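Local coordinates for protein scytovirin (Scytonema varium, PDB 2QSK) that binds sugars as a cyanobacterial lectin and inhibits HIV-1 fusion and infection, acting more strongly on T-tropic than on M-tropic strains, at residues T5-E10 with A90-A95; N18-N23 with R30-S35; Q25-R30 with G40-P45; P52-D57 with N70-D75; P65-N70 with S83-G88. All blocks are in the same frame, centred on the assembly; numbering follows the deposited sequence.

The sequence is internally duplicated, and four of the five contacts fall within the two copies. Interactions 2 and 3 alternate along the chain around the hairpin of strands 31-32 and 38-39, share Arg30 and have centres about 11 Å apart. They close before interactions 4 and 5, which alternate likewise near strands 79-80 and 86-87, with centres about 10 Å apart and Asn70 in common. Centres of interactions 2 and 5 lie about 33 Å apart, at the ends of an elongated chain. Interaction 1, whose segments enclose all the others in sequence, lies centrally and touches interactions 2, 3 and 4; its disulfide Cys7-Cys55 runs to interaction 4, tying together the halves of this protein without alpha-helix.

Interaction 1 of 5, residues T5-E10 with A90-A95; sequences TYCWNE and AGHAAA
The sulfur of Cys7 sits over the imidazole of His92, its SG 3.5 Å from the ring centroid and displaced toward the CE1 rim. Cys7 CB lies almost along the ring normal at 4.1 Å from that centroid, adding a CH-pi contact to the sulfur-aromatic one. On the opposite face Ala90 O stands over the rim, so the ring is flanked on both sides. Next to it the backbones meet: Ala93 N gives a hydrogen bond of 3.1 Å to Thr5 O. With CG anti to the backbone N (chi1 -178°), the Tyr6 ring swings against the C-terminal tail. The terminal carboxylate oxygen Ala95 OXT lies 3.6 Å above the plane of the Tyr6 ring near its rim, while Ala93 O and Ala94 O come to the ring's edge. Two waters complete the seam. One bridges Thr5 OG1 and Gly91 O; the other accepts from Cys7 N at 2.9 Å and donates to Ala93 O.

The outer shell fixes these groups. His92 ND1 is bonded to Pro52 O and NE2 to Asp75 OD1, a pair of acceptors that would suit a doubly protonated imidazole. Lys24 takes the hydroxyl of Tyr6 on its carbonyl oxygen and reaches Ala94 O with NZ, while Cys7 SG is joined to Cys55. The contact lies close to the middle of the chain, so it joins the loop near the N terminus to the C-terminal tail, between the 31-32/38-39 and 79-80/86-87 hairpins.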
# COMPACT_ATOMS: atom_id res chain seq x y z
N THR A 5 -1.60 8.19 2.67
CA THR A 5 -2.10 7.67 1.39
C THR A 5 -1.00 7.10 0.50
O THR A 5 -1.31 6.61 -0.59
CB THR A 5 -2.89 8.73 0.58
OG1 THR A 5 -1.99 9.70 0.03
CG2 THR A 5 -3.98 9.40 1.41
N TYR A 6 0.26 7.16 0.94
CA TYR A 6 1.35 6.50 0.23
C TYR A 6 1.42 5.05 0.70
O TYR A 6 1.50 4.79 1.90
CB TYR A 6 2.68 7.19 0.52
CG TYR A 6 3.82 6.56 -0.24
CD1 TYR A 6 3.91 6.67 -1.63
CD2 TYR A 6 4.79 5.81 0.42
CE1 TYR A 6 4.93 6.07 -2.33
CE2 TYR A 6 5.84 5.23 -0.28
CZ TYR A 6 5.89 5.35 -1.65
OH TYR A 6 6.91 4.77 -2.39
N CYS A 7 1.38 4.09 -0.24
CA CYS A 7 1.38 2.67 0.11
C CYS A 7 2.63 1.99 -0.41
O CYS A 7 2.93 2.07 -1.60
CB CYS A 7 0.15 1.96 -0.42
SG CYS A 7 -1.38 2.32 0.44
N TRP A 8 3.35 1.30 0.47
CA TRP A 8 4.57 0.60 0.11
C TRP A 8 4.72 -0.61 1.02
O TRP A 8 4.54 -0.51 2.23
CB TRP A 8 5.78 1.54 0.24
CG TRP A 8 7.05 0.90 -0.19
CD1 TRP A 8 7.96 0.27 0.60
CD2 TRP A 8 7.56 0.80 -1.53
NE1 TRP A 8 9.00 -0.20 -0.14
CE2 TRP A 8 8.78 0.10 -1.45
CE3 TRP A 8 7.10 1.22 -2.78
CZ2 TRP A 8 9.55 -0.18 -2.58
CZ3 TRP A 8 7.87 0.94 -3.90
CH2 TRP A 8 9.08 0.24 -3.79
N ASN A 9 5.06 -1.76 0.43
CA ASN A 9 5.32 -2.98 1.18
C ASN A 9 6.79 -3.07 1.55
O ASN A 9 7.63 -3.40 0.72
CB ASN A 9 4.90 -4.19 0.35
CG ASN A 9 5.08 -5.49 1.11
OD1 ASN A 9 5.53 -5.52 2.25
ND2 ASN A 9 4.74 -6.61 0.45
N GLU A 10 7.11 -2.77 2.81
CA GLU A 10 8.49 -2.75 3.26
C GLU A 10 9.13 -4.14 3.37
O GLU A 10 10.34 -4.25 3.54
CB GLU A 10 8.58 -2.08 4.62
CG GLU A 10 8.19 -0.60 4.62
CD GLU A 10 8.24 0.05 5.99
OE1 GLU A 10 8.88 -0.53 6.92
OE2 GLU A 10 7.66 1.16 6.16
N ALA A 90 -6.86 4.03 -7.33
CA ALA A 90 -6.62 3.70 -5.92
C ALA A 90 -6.58 4.98 -5.08
O ALA A 90 -6.92 4.95 -3.89
CB ALA A 90 -5.35 2.91 -5.75
N GLY A 91 -6.12 6.08 -5.67
CA GLY A 91 -6.07 7.35 -4.95
C GLY A 91 -4.83 7.53 -4.08
O GLY A 91 -4.81 8.44 -3.25
N HIS A 92 -3.80 6.71 -4.26
CA HIS A 92 -2.60 6.82 -3.45
C HIS A 92 -1.70 7.94 -3.93
O HIS A 92 -1.68 8.30 -5.10
CB HIS A 92 -1.80 5.52 -3.48
CG HIS A 92 -2.53 4.35 -2.89
ND1 HIS A 92 -3.31 4.46 -1.76
CD2 HIS A 92 -2.58 3.06 -3.26
CE1 HIS A 92 -3.81 3.28 -1.46
NE2 HIS A 92 -3.38 2.41 -2.35
N ALA A 93 -0.94 8.50 -3.00
CA ALA A 93 0.10 9.45 -3.34
C ALA A 93 1.20 8.76 -4.15
O ALA A 93 1.52 7.59 -3.92
CB ALA A 93 0.69 10.02 -2.05
N ALA A 94 1.81 9.49 -5.08
CA ALA A 94 2.90 8.95 -5.91
C ALA A 94 4.22 8.78 -5.16
O ALA A 94 5.08 7.99 -5.55
CB ALA A 94 3.12 9.83 -7.15
N ALA A 95 4.38 9.55 -4.09
CA ALA A 95 5.55 9.50 -3.23
C ALA A 95 5.11 9.87 -1.82
O ALA A 95 3.99 10.40 -1.70
CB ALA A 95 6.61 10.47 -3.72
OXT ALA A 95 5.86 9.63 -0.85
O HOH W 1 -3.34 10.81 -2.07
O HOH W 2 1.46 4.65 -3.09

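Interaction 2 of 5, residues N18-N23 with R30-S35; sequences NRCSNN and RTCSSS
Cys20 and Cys32 form a disulfide that pins the loop 18-23 onto the first strand of the 31-32/38-39 hairpin, one of the cystines that stand in for a hydrophobic core in this small disulfide-rich fold. Both cysteines occur in two conformers. Beside it, Asn23 OD1 takes the backbone hydrogen of Cys32: N to OD1 is 2.9 Å and the bond is almost straight at 177°. The Asn23 amide lies alongside Thr31, OD1 3.4 Å from Thr31 CB. At the other end of the loop, the Arg19 chain bends at chi2 and chi3 and NH2 donates to Ser35 O, which accepts in its carbonyl plane at 3.1 Å. Arg19 NE is satisfied by Gly36 O and its guanidinium forms a cation-pi contact with Phe37, so the turn of the hairpin is gripped repeatedly. Within that turn Ser33 OG bonds to Ser35 OG and to Phe37 O. The amide of Asn18 stands nearly perpendicular to the Arg30 guanidinium, and Glu10 serves both, OE1 for Asn18 ND2 and OE2 for Arg30 NE. Asn18 ND2 also bonds to a glycerol hydroxyl. In the conformer described here, Cys20 SG and Cys32 SG are 2.1 Å apart with a chi3 of 98°.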
# COMPACT_ATOMS: atom_id res chain seq x y z
N ASN A 18 11.99 -3.71 6.01
CA ASN A 18 12.02 -2.44 6.72
C ASN A 18 13.33 -1.69 6.57
O ASN A 18 13.53 -0.69 7.26
CB ASN A 18 11.68 -2.61 8.21
CG ASN A 18 10.51 -3.51 8.45
OD1 ASN A 18 10.66 -4.61 8.99
ND2 ASN A 18 9.33 -3.08 7.99
N ARG A 19 14.21 -2.11 5.65
CA ARG A 19 15.44 -1.38 5.40
C ARG A 19 15.24 -0.36 4.29
O ARG A 19 14.42 -0.56 3.39
CB ARG A 19 16.59 -2.34 5.03
CG ARG A 19 16.84 -3.42 6.06
CD ARG A 19 16.97 -2.92 7.47
NE ARG A 19 18.07 -1.98 7.67
CZ ARG A 19 19.28 -2.31 8.10
NH1 ARG A 19 19.63 -3.59 8.24
NH2 ARG A 19 20.18 -1.36 8.35
N CYS A 20 16.02 0.71 4.31
CA CYS A 20 15.81 1.78 3.35
C CYS A 20 17.06 2.62 3.16
O CYS A 20 17.90 2.72 4.05
CB CYS A 20 14.66 2.68 3.82
SG CYS A 20 14.96 3.41 5.46
N SER A 21 17.10 3.25 1.98
CA SER A 21 17.96 4.41 1.77
C SER A 21 17.18 5.69 1.48
O SER A 21 17.78 6.77 1.52
CB SER A 21 18.99 4.16 0.68
OG SER A 21 18.35 3.83 -0.54
N ASN A 22 15.88 5.61 1.21
CA ASN A 22 15.10 6.81 0.95
C ASN A 22 13.68 6.65 1.48
O ASN A 22 13.20 5.53 1.73
CB ASN A 22 15.13 7.16 -0.54
CG ASN A 22 14.56 6.09 -1.40
OD1 ASN A 22 15.26 5.49 -2.23
ND2 ASN A 22 13.29 5.83 -1.24
N ASN A 23 13.01 7.78 1.69
CA ASN A 23 11.68 7.78 2.28
C ASN A 23 10.63 7.04 1.46
O ASN A 23 9.65 6.56 2.02
CB ASN A 23 11.21 9.22 2.51
CG ASN A 23 12.06 9.98 3.52
OD1 ASN A 23 12.74 9.39 4.36
ND2 ASN A 23 11.99 11.31 3.47
N ARG A 30 5.89 6.95 7.15
CA ARG A 30 7.21 6.57 7.68
C ARG A 30 8.32 7.17 6.82
O ARG A 30 8.15 7.43 5.63
CB ARG A 30 7.31 5.04 7.77
CG ARG A 30 6.47 4.51 8.90
CD ARG A 30 6.20 3.04 8.84
NE ARG A 30 7.33 2.13 8.76
CZ ARG A 30 7.95 1.57 9.79
NH1 ARG A 30 8.74 0.54 9.56
NH2 ARG A 30 7.78 1.99 11.05
N THR A 31 9.48 7.35 7.44
CA THR A 31 10.63 7.92 6.79
C THR A 31 11.89 7.11 7.10
O THR A 31 11.91 6.29 8.03
CB THR A 31 10.84 9.41 7.19
OG1 THR A 31 10.96 9.52 8.61
CG2 THR A 31 9.66 10.28 6.74
N CYS A 32 12.94 7.33 6.33
CA CYS A 32 14.15 6.54 6.48
C CYS A 32 15.07 7.14 7.52
O CYS A 32 15.40 8.33 7.49
CB CYS A 32 14.85 6.39 5.13
SG CYS A 32 16.09 5.10 5.11
N SER A 33 15.49 6.30 8.48
CA SER A 33 16.36 6.71 9.57
C SER A 33 17.82 6.78 9.14
O SER A 33 18.23 6.21 8.12
CB SER A 33 16.24 5.75 10.75
OG SER A 33 17.00 4.56 10.49
N SER A 34 18.63 7.40 9.99
CA SER A 34 20.06 7.46 9.75
C SER A 34 20.70 6.08 9.75
O SER A 34 21.77 5.92 9.18
CB SER A 34 20.72 8.39 10.77
OG SER A 34 20.44 7.95 12.08
N SER A 35 20.09 5.10 10.38
CA SER A 35 20.64 3.74 10.37
C SER A 35 20.04 2.85 9.30
O SER A 35 20.32 1.64 9.26
CB SER A 35 20.55 3.08 11.71
OG SER A 35 19.23 3.08 12.09

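Interaction 3 of 5, residues Q25-R30 with G40-P45. With GOL (glycerol), chain E.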
# COMPACT_ATOMS: atom_id res chain seq x y z
N GLN A 25 10.84 4.20 0.25
CA GLN A 25 10.87 2.78 0.59
C GLN A 25 10.18 2.50 1.92
O GLN A 25 10.26 1.38 2.45
CB GLN A 25 12.32 2.28 0.62
CG GLN A 25 12.97 2.34 -0.74
CD GLN A 25 14.45 2.18 -0.64
OE1 GLN A 25 15.10 2.86 0.16
NE2 GLN A 25 15.00 1.24 -1.41
N CYS A 26 9.49 3.50 2.47
CA CYS A 26 8.81 3.35 3.74
C CYS A 26 7.31 3.61 3.55
O CYS A 26 6.90 4.51 2.81
CB CYS A 26 9.42 4.27 4.80
SG CYS A 26 11.19 3.97 5.06
N ASP A 27 6.50 2.78 4.20
CA ASP A 27 5.05 2.85 4.03
C ASP A 27 4.45 4.10 4.66
O ASP A 27 4.85 4.54 5.75
CB ASP A 27 4.43 1.61 4.67
CG ASP A 27 2.96 1.39 4.31
OD1 ASP A 27 2.50 1.87 3.26
OD2 ASP A 27 2.29 0.69 5.11
N GLY A 28 3.43 4.65 4.01
CA GLY A 28 2.66 5.73 4.58
C GLY A 28 3.54 6.92 4.93
O GLY A 28 4.37 7.36 4.14
N ALA A 29 3.34 7.42 6.15
CA ALA A 29 4.07 8.57 6.68
C ALA A 29 5.44 8.20 7.26
O ALA A 29 6.11 9.08 7.83
CB ALA A 29 3.21 9.27 7.75
N ARG A 30 5.89 6.95 7.15
CA ARG A 30 7.21 6.57 7.68
C ARG A 30 8.32 7.17 6.82
O ARG A 30 8.15 7.43 5.63
CB ARG A 30 7.31 5.04 7.77
CG ARG A 30 6.47 4.51 8.90
CD ARG A 30 6.20 3.04 8.84
NE ARG A 30 7.33 2.13 8.76
CZ ARG A 30 7.95 1.57 9.79
NH1 ARG A 30 8.74 0.54 9.56
NH2 ARG A 30 7.78 1.99 11.05
N GLY A 40 8.68 5.56 12.27
CA GLY A 40 7.43 6.31 12.41
C GLY A 40 6.23 5.41 12.29
O GLY A 40 6.32 4.18 12.28
N THR A 41 5.07 6.05 12.16
CA THR A 41 3.79 5.36 12.03
C THR A 41 3.28 5.56 10.61
O THR A 41 3.18 6.69 10.13
CB THR A 41 2.76 5.89 13.05
OG1 THR A 41 3.27 5.62 14.36
CG2 THR A 41 1.40 5.22 12.87
N SER A 42 2.95 4.49 9.92
CA SER A 42 2.50 4.62 8.54
C SER A 42 1.20 5.41 8.43
O SER A 42 1.08 6.31 7.59
CB SER A 42 2.33 3.25 7.90
OG SER A 42 1.43 2.45 8.64
N ARG A 43 0.23 5.04 9.27
CA ARG A 43 -1.12 5.63 9.22
C ARG A 43 -1.86 5.12 10.44
O ARG A 43 -1.49 4.10 11.01
CB ARG A 43 -1.88 5.23 7.93
CG ARG A 43 -2.06 3.73 7.79
CD ARG A 43 -2.63 3.35 6.43
NE ARG A 43 -1.75 3.71 5.33
CZ ARG A 43 -0.66 3.02 4.98
NH1 ARG A 43 -0.32 1.89 5.61
NH2 ARG A 43 0.13 3.49 4.02
N LYS A 44 -2.95 5.81 10.79
CA LYS A 44 -3.82 5.41 11.89
C LYS A 44 -5.27 5.61 11.45
O LYS A 44 -5.63 6.73 11.10
CB LYS A 44 -3.56 6.27 13.14
CG LYS A 44 -2.11 6.71 13.35
CD LYS A 44 -1.94 7.50 14.64
CE LYS A 44 -0.49 7.89 14.88
NZ LYS A 44 0.13 8.57 13.71
N PRO A 45 -6.09 4.53 11.41
CA PRO A 45 -5.78 3.13 11.67
C PRO A 45 -4.99 2.52 10.51
O PRO A 45 -5.00 3.04 9.38
CB PRO A 45 -7.16 2.48 11.76
CG PRO A 45 -7.98 3.29 10.86
CD PRO A 45 -7.50 4.70 11.04
C1 GOL E . 4.27 -0.16 8.05
O1 GOL E . 2.91 0.15 7.73
C2 GOL E . 4.48 -1.67 8.21
O2 GOL E . 3.95 -2.36 7.10
C3 GOL E . 5.97 -1.97 8.37
O3 GOL E . 6.24 -3.37 8.36
O HOH W 3 5.51 8.89 11.05
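Asp27 and Arg43 are brought together by their torsions: Asp27 CG is anti to its own N (chi1 -167°), which turns the carboxylate to meet an arginine chain that bends back at chi3 (63°). The guanidinium comes end-on with both terminal nitrogens, NH2 at 3.0 Å from Asp27 OD1 and NH1 at 2.9 Å from Asp27 OD2. Both oxygens lie near the guanidinium plane, but the nitrogens approach from above the carboxylate plane, the two planes standing 51° apart. This salt bridge is shared outward, since Arg43 NH1 also meets Asp46, Arg43 NE bonds to Pro4 O, and Asp27 OD1 accepts from Trp8 N. Asp27 opens a type II' beta turn closed by Arg30 N bonding back to Asp27 O, and the turn docks on the loop that follows strand 38-39. Gly28, with positive phi, occupies the second position of the turn and brings its CA to 3.4 Å from Ser42 O. That carbonyl also takes the hydrogen of Ala29 N at 2.9 Å. Ala29 CB rests against Thr41 O, and a water links Ala29 O with Thr41 N. Arg30 lays CG and CD along the backbone from Gly40 to Ser42 and donates from NH2 to Gly40 O (2.9 Å), an acceptor lying in the guanidinium plane. A glycerol, probably from the crystallisation liquor, lies beside the salt bridge: its O1 donates to Asp27 OD2 (2.7 Å) and accepts from Ser42 OG (2.9 Å).

Interaction 4 of 5, residues P52-D57 with N70-D75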
# COMPACT_ATOMS: atom_id res chain seq x y z
N PRO A 52 -8.26 6.14 0.04
CA PRO A 52 -6.87 6.35 -0.31
C PRO A 52 -5.81 5.87 0.67
O PRO A 52 -4.64 5.80 0.28
CB PRO A 52 -6.79 7.86 -0.54
CG PRO A 52 -8.21 8.29 -0.84
CD PRO A 52 -9.03 7.40 0.03
N THR A 53 -6.18 5.54 1.92
CA THR A 53 -5.21 4.97 2.85
C THR A 53 -5.26 3.46 2.95
O THR A 53 -4.49 2.90 3.73
CB THR A 53 -5.29 5.60 4.27
OG1 THR A 53 -6.44 5.09 4.97
CG2 THR A 53 -5.31 7.11 4.22
N TYR A 54 -6.12 2.80 2.15
CA TYR A 54 -6.23 1.36 2.16
C TYR A 54 -5.18 0.77 1.21
O TYR A 54 -5.18 1.08 0.01
CB TYR A 54 -7.62 0.94 1.69
CG TYR A 54 -7.86 -0.55 1.79
CD1 TYR A 54 -8.06 -1.15 3.02
CD2 TYR A 54 -7.92 -1.37 0.65
CE1 TYR A 54 -8.31 -2.51 3.12
CE2 TYR A 54 -8.17 -2.72 0.74
CZ TYR A 54 -8.36 -3.29 1.99
OH TYR A 54 -8.59 -4.63 2.14
N CYS A 55 -4.28 -0.05 1.74
CA CYS A 55 -3.18 -0.64 0.95
C CYS A 55 -3.46 -2.12 0.70
O CYS A 55 -3.63 -2.89 1.63
CB CYS A 55 -1.86 -0.50 1.66
SG CYS A 55 -1.37 1.16 2.12
N TRP A 56 -3.48 -2.50 -0.58
CA TRP A 56 -3.73 -3.90 -0.93
C TRP A 56 -2.99 -4.23 -2.22
O TRP A 56 -3.11 -3.50 -3.20
CB TRP A 56 -5.22 -4.16 -1.11
CG TRP A 56 -5.53 -5.59 -1.32
CD1 TRP A 56 -5.67 -6.22 -2.51
CD2 TRP A 56 -5.73 -6.58 -0.32
NE1 TRP A 56 -5.94 -7.54 -2.33
CE2 TRP A 56 -5.99 -7.79 -0.99
CE3 TRP A 56 -5.71 -6.56 1.08
CZ2 TRP A 56 -6.23 -8.98 -0.31
CZ3 TRP A 56 -5.96 -7.74 1.75
CH2 TRP A 56 -6.22 -8.93 1.05
N ASP A 57 -2.24 -5.33 -2.22
CA ASP A 57 -1.50 -5.79 -3.40
C ASP A 57 -2.37 -6.73 -4.23
O ASP A 57 -2.50 -7.92 -3.94
CB ASP A 57 -0.22 -6.49 -2.96
CG ASP A 57 0.62 -6.94 -4.13
OD1 ASP A 57 0.24 -6.75 -5.30
OD2 ASP A 57 1.72 -7.49 -3.84
N ASN A 70 -14.78 -9.12 -3.92
CA ASN A 70 -15.24 -8.03 -3.06
C ASN A 70 -14.24 -6.89 -3.12
O ASN A 70 -13.10 -7.06 -3.52
CB ASN A 70 -15.46 -8.53 -1.62
CG ASN A 70 -14.17 -8.93 -0.93
OD1 ASN A 70 -13.35 -8.06 -0.62
ND2 ASN A 70 -13.98 -10.22 -0.68
N SER A 71 -14.70 -5.71 -2.72
CA SER A 71 -13.88 -4.52 -2.88
C SER A 71 -12.70 -4.43 -1.90
O SER A 71 -11.78 -3.64 -2.12
CB SER A 71 -14.77 -3.27 -2.83
OG SER A 71 -15.68 -3.26 -3.94
N LYS A 72 -12.69 -5.25 -0.85
CA LYS A 72 -11.53 -5.30 0.03
C LYS A 72 -10.34 -6.05 -0.58
O LYS A 72 -9.24 -6.01 -0.04
CB LYS A 72 -11.90 -5.81 1.42
CG LYS A 72 -12.66 -4.71 2.19
CD LYS A 72 -12.88 -5.00 3.66
CE LYS A 72 -13.63 -3.83 4.32
NZ LYS A 72 -14.34 -4.20 5.57
N GLN A 73 -10.53 -6.65 -1.75
CA GLN A 73 -9.44 -7.23 -2.54
C GLN A 73 -8.91 -6.23 -3.59
O GLN A 73 -8.12 -6.61 -4.46
CB GLN A 73 -9.92 -8.50 -3.24
CG GLN A 73 -10.32 -9.59 -2.29
CD GLN A 73 -11.04 -10.70 -3.00
OE1 GLN A 73 -11.93 -10.45 -3.82
NE2 GLN A 73 -10.70 -11.94 -2.66
N CYS A 74 -9.31 -4.96 -3.47
CA CYS A 74 -8.88 -3.93 -4.41
C CYS A 74 -8.16 -2.82 -3.65
O CYS A 74 -8.53 -2.46 -2.52
CB CYS A 74 -10.07 -3.39 -5.19
SG CYS A 74 -10.92 -4.68 -6.13
N ASP A 75 -7.12 -2.31 -4.27
CA ASP A 75 -6.25 -1.31 -3.64
C ASP A 75 -6.96 0.04 -3.48
O ASP A 75 -7.70 0.48 -4.38
CB ASP A 75 -5.00 -1.15 -4.50
CG ASP A 75 -3.87 -0.42 -3.83
OD1 ASP A 75 -3.84 -0.31 -2.58
OD2 ASP A 75 -2.98 0.05 -4.60
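A short 3-10 turn at Ser71-Lys72, held by Gln73 N to Asn70 O and Cys74 N to Ser71 O, presents its carbonyls to two aromatic rings, Tyr54 and Trp56, in the second of the two sequence repeats. Tyr54 points its hydroxyl at the turn: OH donates to Lys72 O over 2.7 Å, in the carbonyl plane and on a lone pair. The edge of the same ring meets Cys74 O, 3.3 Å from Tyr54 CE2. Lys72 O serves the second ring as well, standing 3.6 Å above the centre of the Trp56 indole. On that face Gln73 CA makes a CH-pi contact with the five-membered ring, 3.9 Å from its centroid. The Trp56 NE1 hydrogen goes to Asn61 OD1, which helps set the rotation of the indole. Gln73 turns its amide away, OE1 accepting from Asn70 N and Ser69 N. A chi1 of -166° swings the Asp75 carboxylate away from its own N and brings OD1, which His92 also binds, to the backbone of Trp56. Tyr54 O, 3.2 Å from Asp75 OD1, is a second acceptor with no bond to it, a closeness that the donors on OD1 probably offset. Trp56 N donates to Asp75 OD1 at 3.0 Å, arriving from above the carboxylate plane.

Interaction 5 of 5, residues P65-N70 with S83-G88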
# COMPACT_ATOMS: atom_id res chain seq x y z
N PRO A 65 -4.29 -11.94 -10.78
CA PRO A 65 -3.94 -10.51 -10.61
C PRO A 65 -5.12 -9.60 -10.95
O PRO A 65 -5.75 -9.73 -11.99
CB PRO A 65 -2.76 -10.30 -11.57
CG PRO A 65 -2.18 -11.67 -11.75
CD PRO A 65 -3.31 -12.65 -11.62
N ASN A 66 -5.42 -8.70 -10.02
CA ASN A 66 -6.45 -7.68 -10.25
C ASN A 66 -7.87 -8.25 -10.37
O ASN A 66 -8.78 -7.54 -10.80
CB ASN A 66 -6.09 -6.79 -11.45
CG ASN A 66 -4.64 -6.37 -11.45
OD1 ASN A 66 -3.83 -6.89 -12.23
ND2 ASN A 66 -4.27 -5.48 -10.53
N ARG A 67 -8.09 -9.50 -9.95
CA ARG A 67 -9.41 -10.12 -9.93
C ARG A 67 -9.97 -10.07 -8.52
O ARG A 67 -9.23 -10.18 -7.54
CB ARG A 67 -9.36 -11.58 -10.40
CG ARG A 67 -8.78 -11.79 -11.78
CD ARG A 67 -9.42 -10.92 -12.85
NE ARG A 67 -10.86 -11.09 -12.96
CZ ARG A 67 -11.49 -11.95 -13.76
NH1 ARG A 67 -10.82 -12.83 -14.48
NH2 ARG A 67 -12.82 -11.97 -13.78
N CYS A 68 -11.28 -9.98 -8.40
CA CYS A 68 -11.90 -9.79 -7.09
C CYS A 68 -13.32 -10.35 -7.06
O CYS A 68 -14.02 -10.41 -8.08
CB CYS A 68 -11.97 -8.30 -6.75
SG CYS A 68 -12.82 -7.31 -8.03
N SER A 69 -13.72 -10.71 -5.85
CA SER A 69 -15.12 -10.95 -5.54
C SER A 69 -15.65 -9.92 -4.54
O SER A 69 -16.87 -9.87 -4.33
CB SER A 69 -15.36 -12.39 -5.06
OG SER A 69 -14.48 -12.75 -4.00
N ASN A 70 -14.78 -9.12 -3.92
CA ASN A 70 -15.24 -8.03 -3.06
C ASN A 70 -14.24 -6.89 -3.12
O ASN A 70 -13.10 -7.06 -3.52
CB ASN A 70 -15.46 -8.53 -1.62
CG ASN A 70 -14.17 -8.93 -0.93
OD1 ASN A 70 -13.35 -8.06 -0.62
ND2 ASN A 70 -13.98 -10.22 -0.68
N SER A 83 -17.90 -7.69 -13.43
CA SER A 83 -17.14 -8.74 -14.09
C SER A 83 -15.98 -9.28 -13.24
O SER A 83 -15.23 -10.15 -13.72
CB SER A 83 -16.61 -8.23 -15.42
OG SER A 83 -15.85 -7.06 -15.23
N GLY A 84 -15.85 -8.83 -12.00
CA GLY A 84 -14.86 -9.39 -11.10
C GLY A 84 -13.45 -8.88 -11.32
O GLY A 84 -12.49 -9.62 -11.05
N PHE A 85 -13.31 -7.61 -11.73
CA PHE A 85 -12.02 -6.95 -11.82
C PHE A 85 -12.03 -5.73 -10.91
O PHE A 85 -13.02 -5.00 -10.81
CB PHE A 85 -11.74 -6.45 -13.24
CG PHE A 85 -11.35 -7.55 -14.20
CD1 PHE A 85 -10.00 -7.81 -14.44
CD2 PHE A 85 -12.30 -8.26 -14.91
CE1 PHE A 85 -9.60 -8.79 -15.32
CE2 PHE A 85 -11.89 -9.26 -15.81
CZ PHE A 85 -10.54 -9.51 -15.99
N CYS A 86 -10.89 -5.46 -10.28
CA CYS A 86 -10.73 -4.22 -9.52
C CYS A 86 -10.75 -3.04 -10.49
O CYS A 86 -10.19 -3.11 -11.61
CB CYS A 86 -9.44 -4.26 -8.74
SG CYS A 86 -9.42 -5.44 -7.42
N GLN A 87 -11.35 -1.92 -10.08
CA GLN A 87 -11.57 -0.83 -11.01
C GLN A 87 -11.57 0.53 -10.31
O GLN A 87 -11.91 0.66 -9.13
CB GLN A 87 -12.87 -1.02 -11.79
CG GLN A 87 -14.12 -0.93 -10.92
CD GLN A 87 -15.39 -0.92 -11.73
OE1 GLN A 87 -15.38 -1.11 -12.95
NE2 GLN A 87 -16.52 -0.67 -11.05
N GLY A 88 -11.21 1.54 -11.10
CA GLY A 88 -11.09 2.92 -10.64
C GLY A 88 -9.67 3.26 -10.25
O GLY A 88 -8.73 2.51 -10.52
O HOH W 4 -8.50 -5.05 -12.60
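The guanidinium of Arg67 lies flat on the ring of Phe85, planes 1° apart and centres 3.7 Å apart, a stacked cation-pi pair. NE sits over the ring centre, and CD follows onto the same face, 3.3 Å from Phe85 CE1. Bends at chi2 and chi3 (-52° and -57°) fold the arginine back over the ring. At the guanidinium edge Gly84 O accepts from NE at 2.9 Å, while the bond from NH2 to Ser83 O is weak; a water stands at the edge of the phenyl ring, in its plane.

Beneath the stack, Arg67 and Phe85 form a single antiparallel beta bridge, a non-hydrogen-bonded pair, which ties the loop 65-70 to the lead-in of strand 86-87. The flanking bonds run from Cys86 N to Asn66 O (3.0 Å) and from Cys68 N to Gly84 O (2.9 Å). Gly84 O is therefore gripped twice, Arg67 NE and Cys68 N meeting it from opposite faces of its plane. Gly84 has positive phi, and a CB there would press on Cys68 O. Asn66 O carries a CA-H contact from Phe85 in addition, and that same water donates both to it and to Cys86 O. Asn66 ND2 is bonded to Glu58.

Two cystines back the bridge, Cys68-Cys80 and Cys74-Cys86, the second leading to the neighbouring 3-10 turn. In the conformers described here, one of two for each cysteine, they lie against each other, Cys68 CB touching Cys86 SG at 3.9 Å. Cys68 SG, placed between its own N and carbonyl carbon, packs on the peptide of the bridge, 3.4 Å from Phe85 C.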